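Local coordinates for protein leucyl-trna synthetase (Plasmodium falciparum, PDB 5FOC) that probably removes wrongly attached amino acids from tRNA(Leu), as the editing domain of the cytosolic enzyme that joins leucine to its tRNA, at residues T9-F14 and T230-I235; F14-K19 and G225-T230; P130-G135 and P256-D261; Q136-I141 and A267-I272; N237-P242 and L290-E295. The protein carries 2 engineered substitutions. One frame throughout, in Å; residues are numbered along the deposited sequence.

From the N terminus, strand 7-15 comes first. Contact 1 closes a long loop from this strand to the turn at 230-235. Contact 2 closes a slightly shorter one, from 14-19 to 225-230, and lies within it; the two share Phe14 and Thr230. Contact 3 starts inside both loops and closes beyond them, at 256-261, so it crosses contacts 1 and 2. Contact 4 follows from 136-141 to helix 263-274 and crosses contacts 1, 2 and 3. Contact 5 opens at 237-242, after contacts 1 and 2 have closed, and crosses contacts 3 and 4. Together they tie the large mixed sheet to its connecting loops and to helix 263-274.

Contact 1. Residues T9-F14 and T230-I235; sequences TLIKIF and TNISKI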
# COMPACT_ATOMS: atom_id res chain seq x y z
N THR A 9 10.52 -1.22 -3.41
CA THR A 9 10.25 -2.42 -2.64
C THR A 9 8.74 -2.40 -2.40
O THR A 9 8.22 -1.39 -1.99
CB THR A 9 11.00 -2.47 -1.31
OG1 THR A 9 12.40 -2.36 -1.54
CG2 THR A 9 10.74 -3.80 -0.61
N LEU A 10 8.08 -3.42 -2.88
CA LEU A 10 6.66 -3.63 -2.57
C LEU A 10 6.53 -4.48 -1.32
O LEU A 10 7.17 -5.51 -1.18
CB LEU A 10 5.92 -4.30 -3.74
CG LEU A 10 6.12 -3.69 -5.13
CD1 LEU A 10 5.22 -4.41 -6.12
CD2 LEU A 10 5.89 -2.20 -5.12
N ILE A 11 5.71 -3.99 -0.39
CA ILE A 11 5.45 -4.68 0.88
C ILE A 11 4.02 -5.19 0.82
O ILE A 11 3.13 -4.48 0.39
CB ILE A 11 5.69 -3.71 2.05
CG1 ILE A 11 7.18 -3.27 2.07
CG2 ILE A 11 5.32 -4.35 3.39
CD1 ILE A 11 7.53 -2.23 3.10
N LYS A 12 3.86 -6.45 1.27
CA LYS A 12 2.52 -7.06 1.38
C LYS A 12 1.77 -6.45 2.55
O LYS A 12 2.20 -6.59 3.66
CB LYS A 12 2.62 -8.55 1.51
CG LYS A 12 3.06 -9.23 0.22
CD LYS A 12 3.39 -10.67 0.43
CE LYS A 12 3.84 -11.41 -0.81
NZ LYS A 12 4.23 -12.78 -0.42
N ILE A 13 0.73 -5.72 2.23
CA ILE A 13 -0.08 -5.05 3.24
C ILE A 13 -1.41 -5.83 3.31
O ILE A 13 -2.28 -5.67 2.49
CB ILE A 13 -0.28 -3.54 2.94
CG1 ILE A 13 1.05 -2.79 2.99
CG2 ILE A 13 -1.23 -2.90 3.93
CD1 ILE A 13 0.96 -1.33 2.57
N PHE A 14 -1.53 -6.66 4.35
CA PHE A 14 -2.65 -7.57 4.45
C PHE A 14 -3.84 -6.81 5.06
O PHE A 14 -3.67 -5.92 5.89
CB PHE A 14 -2.29 -8.71 5.42
CG PHE A 14 -1.16 -9.59 4.93
CD1 PHE A 14 -1.40 -10.64 4.06
CD2 PHE A 14 0.14 -9.34 5.33
CE1 PHE A 14 -0.35 -11.41 3.58
CE2 PHE A 14 1.20 -10.12 4.86
CZ PHE A 14 0.96 -11.14 3.98
N THR A 230 1.23 -5.39 8.16
CA THR A 230 2.31 -6.12 7.46
C THR A 230 2.98 -7.07 8.45
O THR A 230 2.70 -6.98 9.69
CB THR A 230 3.41 -5.16 6.93
OG1 THR A 230 4.24 -4.73 8.01
CG2 THR A 230 2.82 -3.99 6.14
N ASN A 231 3.85 -7.96 8.00
CA ASN A 231 4.59 -8.82 8.92
C ASN A 231 5.87 -8.17 9.47
O ASN A 231 6.65 -8.82 10.17
CB ASN A 231 4.89 -10.17 8.28
CG ASN A 231 3.64 -11.00 8.08
OD1 ASN A 231 2.74 -11.02 8.95
ND2 ASN A 231 3.57 -11.71 6.98
N ILE A 232 6.06 -6.88 9.16
CA ILE A 232 7.18 -6.13 9.62
C ILE A 232 6.80 -5.06 10.64
O ILE A 232 7.64 -4.67 11.46
CB ILE A 232 7.92 -5.45 8.40
CG1 ILE A 232 8.12 -6.47 7.30
CG2 ILE A 232 9.24 -4.84 8.84
CD1 ILE A 232 8.43 -5.85 5.95
N SER A 233 5.58 -4.56 10.59
CA SER A 233 5.18 -3.39 11.37
C SER A 233 5.07 -3.73 12.87
O SER A 233 4.62 -4.84 13.23
CB SER A 233 3.86 -2.84 10.85
OG SER A 233 2.79 -3.78 10.92
N LYS A 234 5.54 -2.81 13.69
CA LYS A 234 5.47 -2.91 15.14
C LYS A 234 4.02 -3.10 15.58
O LYS A 234 3.71 -3.99 16.46
CB LYS A 234 6.02 -1.65 15.80
CG LYS A 234 6.11 -1.81 17.33
CD LYS A 234 6.74 -0.67 18.05
CE LYS A 234 5.77 0.44 18.26
NZ LYS A 234 6.25 1.34 19.33
N ILE A 235 3.14 -2.23 15.08
CA ILE A 235 1.67 -2.31 15.32
C ILE A 235 0.94 -2.91 14.14
O ILE A 235 1.45 -2.87 12.97
CB ILE A 235 1.06 -0.94 15.70
CG1 ILE A 235 1.14 0.09 14.56
CG2 ILE A 235 1.72 -0.42 16.95
CD1 ILE A 235 0.63 1.46 14.90
O HOH W 1 4.10 -8.15 5.18
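Where Thr230 CG2 touches Lys12 O, at 3.6 Å, a single water joins the backbones of Lys12 and Asn231. Water 1 donates to Lys12 O at 2.9 Å. It accepts from Asn231 N at 2.8 Å. Past the pairing of strands 7-15 and 227-229 the backbones are linked through this water rather than directly. Direct contact is made mainly by the methyl group of Thr230. Thr230 CG2 lies 3.7 Å from Ile11 CG2, with the two side chains at a slant. The same Thr230 CG2 runs alongside Ile13, 3.8 Å from Ile13 CG1. With chi1 at 76°, OG1 of Thr230 stands between its own backbone N and carbonyl carbon. This turns the methyl to the strand and the hydroxyl back into the loop. There Thr230 OG1 accepts from Ile232 N at 3.0 Å and also from Ser233 N, giving an ST turn and an ST motif. One oxygen therefore receives two backbone N-H groups and fixes the start of the loop. Asn231 crosses Phe14 at about a right angle. Asn231 ND2 comes obliquely to the ring, 3.6 Å from Phe14 CE2, with ring and amide planes 38° apart. Asp368 holds that amide through ND2. Ile232 CD1 reaches Ile11 CG2 more loosely, at 4.3 Å, and the Ile232 side chain also meets Ile363 of helix 352-365.

Contact 2. Residues F14-K19 and G225-T230; sequences FVSNVK and GLETYT
Strands 7-15 and 227-229 pair antiparallel here, Phe14 with Tyr229 and Val15 with Thr228. Phe14 and Tyr229 form the hydrogen-bonded pair. Phe14 N donates to Tyr229 O at 2.7 Å, and Tyr229 N to Phe14 O at 2.8 Å. Their side chains share one face of the sheet. Tyr229 CG stands between its backbone N and carbonyl carbon (chi1 68°), which lays the ring over Phe14 CB. This CH-pi contact puts Phe14 CB 3.8 Å from the centroid of the Tyr229 ring. The two rings lie near parallel, planes 26° apart, but are slid apart and barely overlap. On the other face the non-hydrogen-bonded pair meets more loosely through Val15 CG2 and Thr228 CG2. Thr228 OG1 bonds to Leu238 O, on the next strand. Pairing ends where the chain turns into helix 18-35. Ser16 N still donates to Glu227 O, at 2.9 Å and an angle of 164°. Ser16 OG sits at the edge of the Tyr229 ring, 3.5 Å from Tyr229 CD1. Water 2 accepts from Asn17 N at 2.6 Å and donates to Glu227 O. Asn17 is the helix N-cap, its OD1 taking the N-H of Asp20.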
# COMPACT_ATOMS: atom_id res chain seq x y z
N PHE A 14 -1.53 -6.66 4.35
CA PHE A 14 -2.65 -7.57 4.45
C PHE A 14 -3.84 -6.81 5.06
O PHE A 14 -3.67 -5.92 5.89
CB PHE A 14 -2.29 -8.71 5.42
CG PHE A 14 -1.16 -9.59 4.93
CD1 PHE A 14 -1.40 -10.64 4.06
CD2 PHE A 14 0.14 -9.34 5.33
CE1 PHE A 14 -0.35 -11.41 3.58
CE2 PHE A 14 1.20 -10.12 4.86
CZ PHE A 14 0.96 -11.14 3.98
N VAL A 15 -5.03 -7.18 4.59
CA VAL A 15 -6.28 -6.70 5.18
C VAL A 15 -6.68 -7.55 6.41
O VAL A 15 -6.70 -8.76 6.33
CB VAL A 15 -7.40 -6.74 4.13
CG1 VAL A 15 -8.79 -6.51 4.72
CG2 VAL A 15 -7.10 -5.74 2.99
N SER A 16 -6.93 -6.85 7.52
CA SER A 16 -7.37 -7.47 8.79
C SER A 16 -8.82 -7.97 8.69
O SER A 16 -9.06 -9.14 8.94
CB SER A 16 -7.22 -6.48 9.98
OG SER A 16 -5.95 -5.85 10.01
N ASN A 17 -9.74 -7.12 8.28
CA ASN A 17 -11.16 -7.52 8.20
C ASN A 17 -11.60 -7.81 6.80
O ASN A 17 -12.23 -6.99 6.12
CB ASN A 17 -12.10 -6.50 8.86
CG ASN A 17 -13.51 -7.09 9.19
OD1 ASN A 17 -14.10 -7.93 8.46
ND2 ASN A 17 -14.07 -6.64 10.29
N VAL A 18 -11.31 -9.02 6.41
CA VAL A 18 -11.64 -9.52 5.10
C VAL A 18 -13.10 -9.64 4.82
O VAL A 18 -13.55 -9.44 3.72
CB VAL A 18 -10.83 -10.80 4.71
CG1 VAL A 18 -9.33 -10.46 4.51
CG2 VAL A 18 -11.06 -11.98 5.65
N LYS A 19 -13.95 -9.90 5.85
CA LYS A 19 -15.36 -9.84 5.59
C LYS A 19 -15.89 -8.46 5.24
O LYS A 19 -16.75 -8.34 4.41
CB LYS A 19 -16.13 -10.35 6.87
CG LYS A 19 -15.91 -11.83 7.07
CD LYS A 19 -16.56 -12.35 8.38
CE LYS A 19 -16.25 -13.83 8.59
NZ LYS A 19 -17.05 -14.36 9.77
N GLY A 225 -10.27 3.69 5.87
CA GLY A 225 -10.73 3.19 7.20
C GLY A 225 -10.54 1.69 7.41
O GLY A 225 -10.59 1.20 8.55
N LEU A 226 -10.36 0.90 6.34
CA LEU A 226 -10.01 -0.49 6.47
C LEU A 226 -8.75 -0.65 7.29
O LEU A 226 -7.79 0.12 7.16
CB LEU A 226 -9.75 -1.18 5.13
CG LEU A 226 -10.87 -1.68 4.26
CD1 LEU A 226 -10.29 -2.41 3.04
CD2 LEU A 226 -11.72 -2.66 5.03
N GLU A 227 -8.73 -1.70 8.08
CA GLU A 227 -7.57 -2.00 8.91
C GLU A 227 -6.66 -2.93 8.11
O GLU A 227 -7.09 -3.93 7.54
CB GLU A 227 -8.07 -2.65 10.26
CG GLU A 227 -6.91 -2.85 11.23
CD GLU A 227 -7.30 -3.59 12.51
OE1 GLU A 227 -8.27 -4.35 12.43
OE2 GLU A 227 -6.62 -3.44 13.52
N THR A 228 -5.37 -2.54 8.04
CA THR A 228 -4.33 -3.38 7.39
C THR A 228 -3.15 -3.66 8.34
O THR A 228 -3.00 -3.01 9.39
CB THR A 228 -3.82 -2.74 6.06
OG1 THR A 228 -3.13 -1.55 6.38
CG2 THR A 228 -5.00 -2.46 5.11
N TYR A 229 -2.28 -4.59 7.94
CA TYR A 229 -1.06 -4.83 8.68
C TYR A 229 -0.02 -5.42 7.71
O TYR A 229 -0.38 -5.93 6.66
CB TYR A 229 -1.31 -5.72 9.94
CG TYR A 229 -1.69 -7.11 9.58
CD1 TYR A 229 -2.98 -7.42 9.18
CD2 TYR A 229 -0.73 -8.12 9.56
CE1 TYR A 229 -3.33 -8.71 8.81
CE2 TYR A 229 -1.05 -9.41 9.14
CZ TYR A 229 -2.36 -9.71 8.79
OH TYR A 229 -2.68 -11.01 8.41
N THR A 230 1.23 -5.39 8.16
CA THR A 230 2.31 -6.12 7.46
C THR A 230 2.98 -7.07 8.45
O THR A 230 2.70 -6.98 9.69
CB THR A 230 3.41 -5.16 6.93
OG1 THR A 230 4.24 -4.73 8.01
CG2 THR A 230 2.82 -3.99 6.14
O HOH W 2 -9.88 -4.58 7.61

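Contact 3. Residues P130-G135 and P256-D261; sequences PETAYG and PCVSSD
Van der Waals packing is led by Val258, whose two methyl branches rest on oxygens and backbone of Thr132 and Gly135. Val258 CG2 lies 3.7 Å from Thr132 OG1 and 3.6 Å from the carbonyl atom Thr132 O. Val258 CG1 faces Gly135, 3.7 Å from Gly135 O; the glycine offers backbone alone, and the methyl comes close to it. Thr132 also meets Asp261. The two side chains pass alongside, pointing opposite ways, with Thr132 CG2 4.0 Å from Asp261 OD2. No hydrogen bond crosses between the two segments. Thr132 ends a stretch that resembles the threonine-rich region of leucyl-tRNA synthetase editing sites, so this contact probably lies at the wall of that site. Backbone bonds shape each side separately. In the 3-10 segment, Ala133 N donates to Pro130 O at 3.0 Å and Gly135 N to Thr132 O at 3.0 Å. In 256-261, Asp261 N donates to Val258 O at 3.1 Å, closing a turn after strand 254-257. Polar side chains find partners close by. With chi1 at 70°, Thr132 OG1 lies between its backbone N and carbonyl carbon and bonds to Lys129 O. Asp261 OD1 bonds to Ser296 OG, and Asp261 OD2 takes the N-H of Cys297. Ser294 OG bonds to both Gly135 O and Ser260 OG, bridging the segments from a third loop.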
# COMPACT_ATOMS: atom_id res chain seq x y z
N PRO A 130 12.54 0.81 2.51
CA PRO A 130 12.04 -0.41 3.20
C PRO A 130 12.50 -0.59 4.62
O PRO A 130 11.75 -1.20 5.41
CB PRO A 130 12.53 -1.58 2.34
CG PRO A 130 13.69 -0.96 1.53
CD PRO A 130 13.32 0.47 1.31
N GLU A 131 13.65 -0.03 4.98
CA GLU A 131 14.22 -0.09 6.33
C GLU A 131 13.32 0.60 7.39
O GLU A 131 13.61 0.48 8.58
CB GLU A 131 15.66 0.46 6.36
CG GLU A 131 15.81 1.97 6.14
CD GLU A 131 15.61 2.46 4.68
OE1 GLU A 131 15.46 1.64 3.73
OE2 GLU A 131 15.59 3.71 4.50
N THR A 132 12.38 1.41 6.95
CA THR A 132 11.45 2.14 7.82
C THR A 132 10.15 1.36 8.04
O THR A 132 9.32 1.86 8.78
CB THR A 132 11.12 3.55 7.24
OG1 THR A 132 10.31 3.45 6.05
CG2 THR A 132 12.46 4.36 6.93
N ALA A 133 9.99 0.19 7.45
CA ALA A 133 8.69 -0.51 7.48
C ALA A 133 8.26 -0.83 8.92
O ALA A 133 7.01 -0.92 9.21
CB ALA A 133 8.73 -1.77 6.67
N TYR A 134 9.21 -1.06 9.81
CA TYR A 134 8.78 -1.35 11.26
C TYR A 134 7.96 -0.21 11.82
O TYR A 134 7.06 -0.48 12.69
CB TYR A 134 10.01 -1.58 12.13
CG TYR A 134 9.81 -1.81 13.60
CD1 TYR A 134 9.33 -3.03 14.03
CD2 TYR A 134 10.21 -0.88 14.52
CE1 TYR A 134 9.20 -3.30 15.40
CE2 TYR A 134 10.08 -1.12 15.90
CZ TYR A 134 9.60 -2.35 16.30
OH TYR A 134 9.46 -2.62 17.61
N GLY A 135 8.22 1.03 11.42
CA GLY A 135 7.50 2.20 11.91
C GLY A 135 6.18 2.53 11.25
O GLY A 135 5.64 3.58 11.51
N PRO A 256 3.11 2.95 2.25
CA PRO A 256 3.16 2.88 3.72
C PRO A 256 3.32 4.25 4.29
O PRO A 256 4.09 5.08 3.74
CB PRO A 256 4.37 1.99 4.02
CG PRO A 256 4.99 1.65 2.70
CD PRO A 256 4.24 2.26 1.60
N CYS A 257 2.58 4.59 5.35
CA CYS A 257 2.74 5.80 6.09
C CYS A 257 3.73 5.48 7.20
O CYS A 257 3.48 4.59 8.03
CB CYS A 257 1.39 6.25 6.71
SG CYS A 257 1.58 7.68 7.76
N VAL A 258 4.89 6.15 7.20
CA VAL A 258 5.81 6.13 8.32
C VAL A 258 6.03 7.54 8.77
O VAL A 258 7.01 8.19 8.38
CB VAL A 258 7.17 5.46 8.02
CG1 VAL A 258 8.01 5.29 9.30
CG2 VAL A 258 6.96 4.13 7.37
N SER A 259 5.15 8.05 9.63
CA SER A 259 5.11 9.47 9.93
C SER A 259 6.31 9.99 10.71
O SER A 259 6.64 11.18 10.63
CB SER A 259 3.80 9.90 10.56
OG SER A 259 3.61 9.16 11.75
N SER A 260 7.01 9.10 11.40
CA SER A 260 8.22 9.47 12.12
C SER A 260 9.36 9.83 11.19
O SER A 260 10.12 10.68 11.55
CB SER A 260 8.70 8.34 13.03
OG SER A 260 8.80 7.12 12.35
N ASP A 261 9.45 9.11 10.08
CA ASP A 261 10.67 9.13 9.25
C ASP A 261 10.50 9.74 7.89
O ASP A 261 11.53 9.83 7.11
CB ASP A 261 11.13 7.71 9.08
CG ASP A 261 11.57 7.08 10.42
OD1 ASP A 261 12.04 7.81 11.32
OD2 ASP A 261 11.51 5.84 10.50

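Contact 4. Residues Q136-I141 and A267-I272; sequences QNYTFI and ACLEDI
Cys268 and Leu269 of the helix touch Asn137, Tyr138 and Phe140. Cys268 SG makes an oblique sulfur-aromatic contact, 4.2 Å from the centroid of the Phe140 ring and 41° off the normal. Its nearest ring atom is Phe140 CE1, 3.5 Å from Cys268 SG. Cys268 SG is anti to its backbone N (chi1 180°), which reaches it out to the ring. Leu269 divides its branches. Leu269 CD1 rests 3.7 Å from Tyr138 CE2, the side chains crossing near a right angle, and Leu269 CD2 lies 3.5 Å from Asn137 ND2. This is packing, with no hydrogen bond between the segments. Second-shell bonds set these groups in place. Asn137 ND2 donates to Ser259 OG. Tyr138 OH bonds to Gln289 O and to Asn292 N, which holds the far end of its ring. Gln136 NE2 donates to Tyr138 O at 2.8 Å, from above the carbonyl plane. The helix segment lies across the strand at 92°, the axes 11.2 Å apart at closest. Helix 263-274 thus covers one side of the sheet where strand 138-141 runs between strands 238-242 and 254-257.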
# COMPACT_ATOMS: atom_id res chain seq x y z
N GLN A 136 5.71 1.69 10.33
CA GLN A 136 4.51 1.99 9.57
C GLN A 136 3.31 2.12 10.54
O GLN A 136 3.11 1.19 11.32
CB GLN A 136 4.22 0.92 8.54
CG GLN A 136 3.10 1.31 7.61
CD GLN A 136 2.75 0.31 6.55
OE1 GLN A 136 3.47 -0.66 6.35
NE2 GLN A 136 1.58 0.48 5.93
N ASN A 137 2.62 3.24 10.47
CA ASN A 137 1.40 3.45 11.33
C ASN A 137 0.09 3.51 10.58
O ASN A 137 -1.00 3.32 11.17
CB ASN A 137 1.61 4.60 12.32
CG ASN A 137 1.98 5.92 11.71
OD1 ASN A 137 2.58 5.96 10.60
ND2 ASN A 137 1.72 7.01 12.41
N TYR A 138 0.11 3.75 9.27
CA TYR A 138 -1.03 3.80 8.42
C TYR A 138 -0.65 3.30 7.02
O TYR A 138 0.55 2.97 6.79
CB TYR A 138 -1.64 5.21 8.32
CG TYR A 138 -2.17 5.66 9.63
CD1 TYR A 138 -3.43 5.25 9.99
CD2 TYR A 138 -1.43 6.41 10.52
CE1 TYR A 138 -3.95 5.63 11.22
CE2 TYR A 138 -1.95 6.82 11.75
CZ TYR A 138 -3.23 6.37 12.10
OH TYR A 138 -3.72 6.74 13.38
N THR A 139 -1.65 3.16 6.18
CA THR A 139 -1.46 2.86 4.77
C THR A 139 -2.16 3.95 3.98
O THR A 139 -3.31 4.25 4.18
CB THR A 139 -2.07 1.46 4.45
OG1 THR A 139 -1.34 0.46 5.15
CG2 THR A 139 -2.11 1.21 2.94
N PHE A 140 -1.45 4.59 3.06
CA PHE A 140 -2.06 5.63 2.26
C PHE A 140 -2.46 5.17 0.86
O PHE A 140 -1.76 4.33 0.23
CB PHE A 140 -1.12 6.82 2.03
CG PHE A 140 -0.78 7.64 3.23
CD1 PHE A 140 -1.77 8.30 3.98
CD2 PHE A 140 0.57 7.89 3.54
CE1 PHE A 140 -1.40 9.15 5.05
CE2 PHE A 140 0.92 8.72 4.57
CZ PHE A 140 -0.07 9.34 5.35
N ILE A 141 -3.60 5.70 0.43
CA ILE A 141 -4.19 5.43 -0.89
C ILE A 141 -4.73 6.72 -1.46
O ILE A 141 -5.03 7.65 -0.73
CB ILE A 141 -5.28 4.34 -0.78
CG1 ILE A 141 -5.57 3.68 -2.09
CG2 ILE A 141 -6.55 4.89 -0.16
CD1 ILE A 141 -6.38 2.39 -2.00
N ALA A 267 3.30 15.15 7.27
CA ALA A 267 2.46 16.26 6.83
C ALA A 267 1.02 15.84 6.61
O ALA A 267 0.09 16.54 7.03
CB ALA A 267 3.01 16.87 5.55
N CYS A 268 0.85 14.71 5.96
CA CYS A 268 -0.48 14.23 5.57
C CYS A 268 -1.27 13.80 6.83
O CYS A 268 -2.46 14.15 7.01
CB CYS A 268 -0.38 13.09 4.58
SG CYS A 268 -1.95 12.43 4.03
N LEU A 269 -0.58 13.04 7.68
CA LEU A 269 -1.19 12.61 8.94
C LEU A 269 -1.57 13.83 9.80
O LEU A 269 -2.68 13.87 10.36
CB LEU A 269 -0.29 11.60 9.67
CG LEU A 269 -0.83 11.07 11.02
CD1 LEU A 269 -2.24 10.46 10.90
CD2 LEU A 269 0.20 10.08 11.59
N GLU A 270 -0.70 14.82 9.89
CA GLU A 270 -0.97 16.06 10.61
C GLU A 270 -2.18 16.82 10.05
O GLU A 270 -2.96 17.33 10.82
CB GLU A 270 0.29 16.93 10.65
CG GLU A 270 0.15 18.30 11.30
CD GLU A 270 0.06 18.30 12.81
OE1 GLU A 270 0.00 17.23 13.45
OE2 GLU A 270 0.03 19.43 13.37
N ASP A 271 -2.35 16.87 8.72
CA ASP A 271 -3.51 17.54 8.10
C ASP A 271 -4.79 16.79 8.44
O ASP A 271 -5.83 17.38 8.75
CB ASP A 271 -3.35 17.66 6.57
CG ASP A 271 -2.50 18.85 6.15
OD1 ASP A 271 -2.15 19.71 6.96
OD2 ASP A 271 -2.10 18.89 4.97
N ILE A 272 -4.72 15.46 8.39
CA ILE A 272 -5.88 14.63 8.75
C ILE A 272 -6.30 14.86 10.18
O ILE A 272 -7.50 15.05 10.48
CB ILE A 272 -5.61 13.14 8.45
CG1 ILE A 272 -5.51 12.95 6.93
CG2 ILE A 272 -6.73 12.25 8.97
CD1 ILE A 272 -5.00 11.61 6.48

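Contact 5. Residues N237-P242 and L290-E295; sequences NLYILP and LKNNSE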
# COMPACT_ATOMS: atom_id res chain seq x y z
N ASN A 237 -2.61 -2.28 13.44
CA ASN A 237 -3.84 -1.57 13.12
C ASN A 237 -3.61 -0.40 12.18
O ASN A 237 -3.89 0.75 12.49
CB ASN A 237 -4.58 -1.13 14.41
CG ASN A 237 -3.81 -0.13 15.22
OD1 ASN A 237 -2.61 -0.26 15.37
ND2 ASN A 237 -4.51 0.84 15.85
N LEU A 238 -3.11 -0.74 10.99
CA LEU A 238 -2.70 0.29 10.06
C LEU A 238 -3.86 0.68 9.17
O LEU A 238 -4.11 0.07 8.11
CB LEU A 238 -1.55 -0.28 9.22
CG LEU A 238 -0.45 -1.01 9.96
CD1 LEU A 238 0.66 -1.47 8.97
CD2 LEU A 238 0.15 -0.14 11.01
N TYR A 239 -4.60 1.68 9.60
CA TYR A 239 -5.80 2.04 8.90
C TYR A 239 -5.39 2.65 7.56
O TYR A 239 -4.35 3.35 7.49
CB TYR A 239 -6.65 3.00 9.72
CG TYR A 239 -7.03 2.36 11.05
CD1 TYR A 239 -7.84 1.25 11.09
CD2 TYR A 239 -6.49 2.83 12.22
CE1 TYR A 239 -8.14 0.66 12.33
CE2 TYR A 239 -6.82 2.26 13.46
CZ TYR A 239 -7.60 1.16 13.46
OH TYR A 239 -7.92 0.60 14.71
N ILE A 240 -6.27 2.45 6.59
CA ILE A 240 -6.09 3.12 5.28
C ILE A 240 -6.54 4.57 5.40
O ILE A 240 -7.70 4.85 5.75
CB ILE A 240 -6.80 2.41 4.14
CG1 ILE A 240 -6.20 1.04 3.96
CG2 ILE A 240 -6.64 3.20 2.83
CD1 ILE A 240 -6.80 0.14 2.92
N LEU A 241 -5.67 5.52 5.02
CA LEU A 241 -5.96 6.92 5.03
C LEU A 241 -5.79 7.55 3.64
O LEU A 241 -5.02 7.02 2.87
CB LEU A 241 -5.04 7.65 5.99
CG LEU A 241 -5.03 7.33 7.49
CD1 LEU A 241 -4.05 8.23 8.19
CD2 LEU A 241 -6.42 7.55 8.04
N PRO A 242 -6.51 8.62 3.36
CA PRO A 242 -6.42 9.25 2.03
C PRO A 242 -5.25 10.22 1.88
O PRO A 242 -5.02 11.06 2.72
CB PRO A 242 -7.74 9.99 1.92
CG PRO A 242 -8.02 10.41 3.32
CD PRO A 242 -7.57 9.25 4.18
N LEU A 290 -7.11 7.80 14.59
CA LEU A 290 -6.08 8.72 14.09
C LEU A 290 -4.93 8.90 15.06
O LEU A 290 -4.16 9.80 14.91
CB LEU A 290 -6.68 10.07 13.77
CG LEU A 290 -7.89 10.06 12.88
CD1 LEU A 290 -8.37 11.47 12.69
CD2 LEU A 290 -7.58 9.46 11.54
N LYS A 291 -4.81 8.02 16.07
CA LYS A 291 -3.82 8.23 17.12
C LYS A 291 -2.64 7.26 17.08
O LYS A 291 -1.92 7.15 18.08
CB LYS A 291 -4.49 8.20 18.50
CG LYS A 291 -5.55 9.28 18.67
CD LYS A 291 -6.27 9.15 20.03
CE LYS A 291 -7.63 9.82 20.04
NZ LYS A 291 -7.63 11.21 19.49
N ASN A 292 -2.38 6.60 15.94
CA ASN A 292 -1.36 5.55 15.93
C ASN A 292 0.00 6.23 15.93
O ASN A 292 0.24 7.18 15.12
CB ASN A 292 -1.42 4.66 14.68
CG ASN A 292 -2.62 3.77 14.63
OD1 ASN A 292 -3.34 3.59 15.68
ND2 ASN A 292 -2.86 3.14 13.50
N ASN A 293 0.89 5.74 16.77
CA ASN A 293 2.30 6.18 16.84
C ASN A 293 3.12 5.44 15.81
O ASN A 293 2.92 4.24 15.61
CB ASN A 293 2.90 5.84 18.22
CG ASN A 293 4.29 6.44 18.43
OD1 ASN A 293 4.43 7.62 18.73
ND2 ASN A 293 5.32 5.63 18.23
N SER A 294 4.07 6.16 15.19
CA SER A 294 5.08 5.60 14.29
C SER A 294 6.43 5.55 14.98
O SER A 294 6.94 6.58 15.35
CB SER A 294 5.15 6.52 13.12
OG SER A 294 6.24 6.12 12.25
N GLU A 295 6.97 4.35 15.21
CA GLU A 295 8.22 4.20 15.90
C GLU A 295 9.32 4.62 14.90
O GLU A 295 9.40 4.04 13.86
CB GLU A 295 8.45 2.76 16.31
CG GLU A 295 9.68 2.54 17.16
CD GLU A 295 9.52 3.02 18.58
OE1 GLU A 295 8.43 2.77 19.19
OE2 GLU A 295 10.48 3.66 19.07
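With chi1 at 64°, Asn237 CG stands between its backbone N and carbonyl carbon; Asn292 CG lies beside its own backbone N. The two amides are thereby turned toward each other. The result is a two-point grip. Asn292 ND2 donates to the backbone Asn237 O at 2.8 Å. The donor stands above the carbonyl plane, 35° out of it. A weak bond returns from Asn237 ND2 to Asn292 OD1 at 3.0 Å, and the two amide planes are 53° apart. Asn292 ND2 has a second acceptor in Asn137 O, so its nitrogen ties the residues just before strands 238-242 and 138-141 to the same loop. The side chains of Tyr239 and Asn292 run nearly at right angles, but ring and amide are turned only modestly against each other. Asn292 ND2 approaches the ring obliquely, 3.9 Å from Tyr239 CD2. Asn237 O sits 3.3 Å above one face of the Tyr239 ring, toward its rim. Further along, Leu241 CD2 meets Leu290 CD2 at 4.2 Å. These leucines also pack on Ile272 of helix 263-274. Arg273 of that helix bonds to Leu290 O and weakly to Asn292 O, so the loop is held at Leu290 and at Asn292. Here a loop without regular structure is laid over a strand of the curled mixed sheet, consistent with the beta-barrel core of the CP1 editing domain of class Ia synthetases.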